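PDB 4PYR: putative branched-chain amino acid ABC transporter from Chromobacterium violaceum, which probably acts as an LppC-family lipoprotein that regulates an enzyme, with a fold related to periplasmic binding proteins, and binds glutathione. Local coordinates for residues M222-Y236 against A272-L284. Residues are numbered along the deposited sequence; the frame is centred on the assembly and turned at random. Where two conformers were deposited one is given.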
loop_
_atom_site.group_PDB
_atom_site.type_symbol
_atom_site.label_atom_id
_atom_site.label_comp_id
_atom_site.label_asym_id
_atom_site.label_seq_id
_atom_site.Cartn_x
_atom_site.Cartn_y
_atom_site.Cartn_z
HETATM N N MSE A 222 -5.626 2.913 5.023
HETATM C CA MSE A 222 -4.803 3.985 5.502
HETATM C C MSE A 222 -5.410 4.849 6.573
HETATM O O MSE A 222 -6.577 5.203 6.500
HETATM C CB MSE A 222 -4.522 4.943 4.366
HETATM C CG MSE A 222 -3.793 4.272 3.228
HETATM SE SE MSE A 222 -3.264 5.718 2.020
HETATM C CE MSE A 222 -2.126 4.502 0.940
ATOM N N PRO A 223 -4.609 5.265 7.567
ATOM C CA PRO A 223 -5.017 6.362 8.480
ATOM C C PRO A 223 -5.548 7.576 7.735
ATOM O O PRO A 223 -6.498 8.246 8.217
ATOM C CB PRO A 223 -3.707 6.707 9.213
ATOM C CG PRO A 223 -2.997 5.417 9.215
ATOM C CD PRO A 223 -3.251 4.776 7.870
ATOM N N TRP A 224 -4.994 7.827 6.551
ATOM C CA TRP A 224 -5.414 8.954 5.742
ATOM C C TRP A 224 -6.954 8.992 5.545
ATOM O O TRP A 224 -7.553 10.093 5.505
ATOM C CB TRP A 224 -4.704 8.901 4.392
ATOM C CG TRP A 224 -4.969 10.095 3.529
ATOM C CD1 TRP A 224 -5.659 10.124 2.347
ATOM C CD2 TRP A 224 -4.495 11.422 3.752
ATOM N NE1 TRP A 224 -5.656 11.403 1.834
ATOM C CE2 TRP A 224 -4.939 12.215 2.675
ATOM C CE3 TRP A 224 -3.763 12.023 4.766
ATOM C CZ2 TRP A 224 -4.688 13.573 2.605
ATOM C CZ3 TRP A 224 -3.503 13.371 4.676
ATOM C CH2 TRP A 224 -3.949 14.116 3.615
ATOM N N PHE A 225 -7.559 7.811 5.398
ATOM C CA PHE A 225 -9.018 7.689 5.270
ATOM C C PHE A 225 -9.717 7.406 6.601
ATOM O O PHE A 225 -10.829 7.904 6.860
ATOM C CB PHE A 225 -9.373 6.545 4.286
ATOM C CG PHE A 225 -8.768 6.710 2.908
ATOM C CD1 PHE A 225 -9.032 7.794 2.133
ATOM C CD2 PHE A 225 -7.929 5.745 2.411
ATOM C CE1 PHE A 225 -8.481 7.919 0.868
ATOM C CE2 PHE A 225 -7.340 5.878 1.171
ATOM C CZ PHE A 225 -7.630 6.951 0.389
ATOM N N LEU A 226 -9.127 6.571 7.444
ATOM C CA LEU A 226 -9.832 6.025 8.599
ATOM C C LEU A 226 -9.639 6.785 9.926
ATOM O O LEU A 226 -10.363 6.506 10.874
ATOM C CB LEU A 226 -9.439 4.562 8.804
ATOM C CG LEU A 226 -9.819 3.634 7.669
ATOM C CD1 LEU A 226 -9.340 2.231 7.954
ATOM C CD2 LEU A 226 -11.325 3.671 7.434
HETATM N N MSE A 227 -8.630 7.656 10.007
HETATM C CA MSE A 227 -8.264 8.285 11.272
HETATM C C MSE A 227 -8.090 9.763 11.058
HETATM O O MSE A 227 -6.979 10.270 11.038
HETATM C CB MSE A 227 -6.954 7.636 11.736
HETATM C CG MSE A 227 -7.169 6.187 12.119
HETATM SE SE MSE A 227 -5.453 5.475 12.822
HETATM C CE MSE A 227 -5.322 6.532 14.479
ATOM N N PRO A 228 -9.212 10.504 10.891
ATOM C CA PRO A 228 -9.127 11.935 10.644
ATOM C C PRO A 228 -8.347 12.688 11.718
ATOM O O PRO A 228 -7.678 13.682 11.397
ATOM C CB PRO A 228 -10.595 12.405 10.616
ATOM C CG PRO A 228 -11.429 11.209 10.882
ATOM C CD PRO A 228 -10.584 9.987 10.779
ATOM N N ALA A 229 -8.397 12.197 12.959
ATOM C CA ALA A 229 -7.714 12.860 14.077
ATOM C C ALA A 229 -6.296 12.336 14.395
ATOM O O ALA A 229 -5.701 12.712 15.415
ATOM C CB ALA A 229 -8.586 12.811 15.314
ATOM N N HIS A 230 -5.764 11.458 13.542
ATOM C CA HIS A 230 -4.365 11.081 13.615
ATOM C C HIS A 230 -3.539 12.351 13.436
ATOM O O HIS A 230 -3.803 13.123 12.534
ATOM C CB HIS A 230 -4.134 10.071 12.479
ATOM C CG HIS A 230 -2.764 9.482 12.402
ATOM N ND1 HIS A 230 -1.663 10.210 12.036
ATOM C CD2 HIS A 230 -2.348 8.199 12.494
ATOM C CE1 HIS A 230 -0.602 9.420 11.987
ATOM N NE2 HIS A 230 -0.999 8.188 12.229
ATOM N N PRO A 231 -2.506 12.560 14.272
ATOM C CA PRO A 231 -1.746 13.815 14.246
ATOM C C PRO A 231 -1.109 14.132 12.886
ATOM O O PRO A 231 -1.051 15.266 12.457
ATOM C CB PRO A 231 -0.685 13.600 15.353
ATOM C CG PRO A 231 -0.618 12.122 15.540
ATOM C CD PRO A 231 -2.010 11.625 15.291
ATOM N N ALA A 232 -0.611 13.114 12.186
ATOM C CA ALA A 232 -0.044 13.362 10.868
ATOM C C ALA A 232 -1.108 13.569 9.803
ATOM O O ALA A 232 -0.968 14.416 8.935
ATOM C CB ALA A 232 0.895 12.216 10.475
ATOM N N VAL A 233 -2.176 12.783 9.871
ATOM C CA VAL A 233 -3.227 12.909 8.895
ATOM C C VAL A 233 -3.735 14.368 8.911
ATOM O O VAL A 233 -3.844 14.978 7.869
ATOM C CB VAL A 233 -4.372 11.938 9.152
ATOM C CG1 VAL A 233 -5.550 12.274 8.240
ATOM C CG2 VAL A 233 -3.927 10.517 8.939
ATOM N N GLN A 234 -3.934 14.927 10.095
ATOM C CA GLN A 234 -4.515 16.285 10.226
ATOM C C GLN A 234 -3.679 17.403 9.678
ATOM O O GLN A 234 -4.195 18.412 9.226
ATOM C CB GLN A 234 -4.713 16.622 11.711
ATOM C CG GLN A 234 -5.703 15.789 12.404
ATOM C CD GLN A 234 -5.961 16.296 13.789
ATOM O OE1 GLN A 234 -5.096 16.863 14.457
ATOM N NE2 GLN A 234 -7.159 16.120 14.210
ATOM N N ARG A 235 -2.358 17.293 9.746
ATOM C CA ARG A 235 -1.567 18.450 9.382
ATOM C C ARG A 235 -1.372 18.651 7.881
ATOM O O ARG A 235 -0.928 19.702 7.463
ATOM C CB ARG A 235 -0.215 18.487 10.133
ATOM C CG ARG A 235 0.775 17.435 9.767
ATOM C CD ARG A 235 2.135 17.846 10.343
ATOM N NE ARG A 235 3.126 16.864 9.994
ATOM C CZ ARG A 235 3.457 15.849 10.786
ATOM N NH1 ARG A 235 2.860 15.728 11.968
ATOM N NH2 ARG A 235 4.384 14.959 10.391
ATOM N N TYR A 236 -1.691 17.655 7.055
ATOM C CA TYR A 236 -1.510 17.838 5.614
ATOM C C TYR A 236 -2.835 18.109 4.906
ATOM O O TYR A 236 -3.859 17.539 5.277
ATOM C CB TYR A 236 -0.859 16.600 4.999
ATOM C CG TYR A 236 0.459 16.262 5.627
ATOM C CD1 TYR A 236 1.582 17.044 5.380
ATOM C CD2 TYR A 236 0.575 15.216 6.490
ATOM C CE1 TYR A 236 2.775 16.808 6.031
ATOM C CE2 TYR A 236 1.791 14.939 7.126
ATOM C CZ TYR A 236 2.879 15.758 6.890
ATOM O OH TYR A 236 4.083 15.523 7.541
ATOM N N ALA A 272 16.800 2.070 11.560
ATOM C CA ALA A 272 16.333 2.827 12.710
ATOM C C ALA A 272 15.163 3.765 12.352
ATOM O O ALA A 272 14.710 4.518 13.236
ATOM C CB ALA A 272 17.479 3.631 13.322
ATOM N N VAL A 273 14.658 3.705 11.113
ATOM C CA VAL A 273 13.646 4.641 10.641
ATOM C C VAL A 273 12.272 4.004 10.797
ATOM O O VAL A 273 12.041 2.889 10.310
ATOM C CB VAL A 273 13.886 5.074 9.179
ATOM C CG1 VAL A 273 12.732 5.930 8.676
ATOM C CG2 VAL A 273 15.184 5.855 9.055
ATOM N N ARG A 274 11.406 4.692 11.544
ATOM C CA ARG A 274 10.020 4.322 11.721
ATOM C C ARG A 274 9.201 5.590 11.503
ATOM O O ARG A 274 9.713 6.681 11.675
ATOM C CB ARG A 274 9.776 3.801 13.126
ATOM C CG ARG A 274 10.664 2.617 13.517
ATOM C CD ARG A 274 9.917 1.577 14.330
ATOM N NE ARG A 274 10.704 0.352 14.521
ATOM C CZ ARG A 274 10.272 -0.742 15.145
ATOM N NH1 ARG A 274 9.053 -0.791 15.662
ATOM N NH2 ARG A 274 11.076 -1.807 15.244
ATOM N N LEU A 275 7.940 5.450 11.108
ATOM C CA LEU A 275 7.089 6.614 10.848
ATOM C C LEU A 275 5.629 6.321 11.172
ATOM O O LEU A 275 5.139 5.273 10.817
ATOM C CB LEU A 275 7.152 6.993 9.361
ATOM C CG LEU A 275 6.561 8.355 8.941
ATOM C CD1 LEU A 275 7.445 9.460 9.456
ATOM C CD2 LEU A 275 6.315 8.508 7.444
ATOM N N ASP A 276 4.961 7.276 11.821
ATOM C CA ASP A 276 3.490 7.291 11.923
ATOM C C ASP A 276 2.915 7.812 10.601
ATOM O O ASP A 276 2.508 8.981 10.468
ATOM C CB ASP A 276 2.999 8.079 13.162
ATOM C CG ASP A 276 3.357 9.569 13.147
ATOM O OD1 ASP A 276 4.407 9.940 12.604
ATOM O OD2 ASP A 276 2.570 10.385 13.693
ATOM N N GLY A 277 2.957 6.948 9.599
ATOM C CA GLY A 277 2.688 7.330 8.250
ATOM C C GLY A 277 1.196 7.611 8.076
ATOM O O GLY A 277 0.355 6.992 8.737
ATOM N N VAL A 278 0.898 8.539 7.194
ATOM C CA VAL A 278 -0.505 8.684 6.769
ATOM C C VAL A 278 -0.975 7.444 6.008
ATOM O O VAL A 278 -2.178 7.201 5.932
ATOM C CB VAL A 278 -0.804 9.962 5.972
ATOM C CG1 VAL A 278 -0.469 11.183 6.764
ATOM C CG2 VAL A 278 -0.124 9.966 4.595
ATOM N N THR A 279 -0.027 6.621 5.504
ATOM C CA THR A 279 -0.369 5.409 4.774
ATOM C C THR A 279 -0.349 4.200 5.694
ATOM O O THR A 279 -0.715 3.092 5.262
ATOM C CB THR A 279 0.602 5.121 3.604
ATOM O OG1 THR A 279 1.907 4.779 4.140
ATOM C CG2 THR A 279 0.664 6.249 2.648
ATOM N N GLY A 280 0.054 4.399 6.948
ATOM C CA GLY A 280 0.132 3.339 7.946
ATOM C C GLY A 280 1.376 3.530 8.786
ATOM O O GLY A 280 2.189 4.402 8.487
ATOM N N ASP A 281 1.468 2.782 9.870
ATOM C CA ASP A 281 2.682 2.815 10.691
ATOM C C ASP A 281 3.751 2.059 9.918
ATOM O O ASP A 281 3.513 0.945 9.471
ATOM C CB ASP A 281 2.451 2.195 12.069
ATOM C CG ASP A 281 1.860 3.174 13.078
ATOM O OD1 ASP A 281 1.782 4.393 12.837
ATOM O OD2 ASP A 281 1.486 2.670 14.146
ATOM N N LEU A 282 4.899 2.693 9.713
ATOM C CA LEU A 282 5.936 2.182 8.853
ATOM C C LEU A 282 7.182 1.787 9.645
ATOM O O LEU A 282 7.603 2.472 10.557
ATOM C CB LEU A 282 6.355 3.249 7.861
ATOM C CG LEU A 282 5.203 3.904 7.110
ATOM C CD1 LEU A 282 5.726 4.881 6.103
ATOM C CD2 LEU A 282 4.417 2.842 6.395
ATOM N N LYS A 283 7.750 0.671 9.228
ATOM C CA LYS A 283 9.035 0.175 9.727
ATOM C C LYS A 283 9.639 -0.782 8.705
ATOM O O LYS A 283 8.915 -1.395 7.906
ATOM C CB LYS A 283 8.877 -0.487 11.094
ATOM C CG LYS A 283 8.235 -1.863 11.123
ATOM C CD LYS A 283 8.367 -2.467 12.534
ATOM C CE LYS A 283 7.134 -2.300 13.403
ATOM N NZ LYS A 283 6.666 -0.890 13.519
ATOM N N LEU A 284 10.964 -0.900 8.714
ATOM C CA LEU A 284 11.635 -1.638 7.658
ATOM C C LEU A 284 11.457 -3.126 7.910
ATOM O O LEU A 284 11.613 -3.600 9.055
ATOM C CB LEU A 284 13.117 -1.260 7.632
ATOM C CG LEU A 284 13.884 -1.296 6.336
ATOM C CD1 LEU A 284 13.126 -0.555 5.247
ATOM C CD2 LEU A 284 15.275 -0.711 6.509
HETATM O O HOH W 1 0.357 5.852 11.191
HETATM O O HOH W 2 3.488 12.799 13.593
#
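With CG1 opposite the carbonyl carbon (chi1 -59°), Val-278 places that methyl among Ala-232, Val-233 and Tyr-236, 4.1 Å from Val-233 CG2, while its CB lies 3.8 Å from Trp-224 CE3. Trp-224 CG stands trans to its own backbone N (chi1 -174°), which lays the indole alongside the valine; its NE1 is hydrogen-bonded to Glu-248 OE2. On the backbone, Trp-224 N donates to Val-278 O (3.0 Å) in the carbonyl plane, and Pro-223 CD lies 3.3 Å from the same oxygen. Selenomethionine Met-222 extends beside Thr-279, its CE 3.7 Å from Thr-279 CG2, and also touches Leu-104 of the glutathione pocket. Val-278 and Thr-279 form the tip of a beta hairpin, 274-277 and 280-284, at the edge of a mixed sheet in a fold of the periplasmic binding protein type. Asp-256 holds that tip from helix 245-265, accepting from Val-278 N and Thr-279 OG1. His-230 both caps and bridges: ND1 takes Ala-232 N (3.1 Å) and, weakly, Val-233 N at the start of helix 231-235, whereas NE2 meets a water that donates to Gly-277 O and Asp-281 OD1. Its CE1 edge faces Asp-276 O at 3.5 Å, and its ring plane is 23° from the Asp-276 carboxylate. That carboxylate pairs through OD1 with Arg-259, and OD2 accepts from a second water, weakly bonded to Arg-235 NH1.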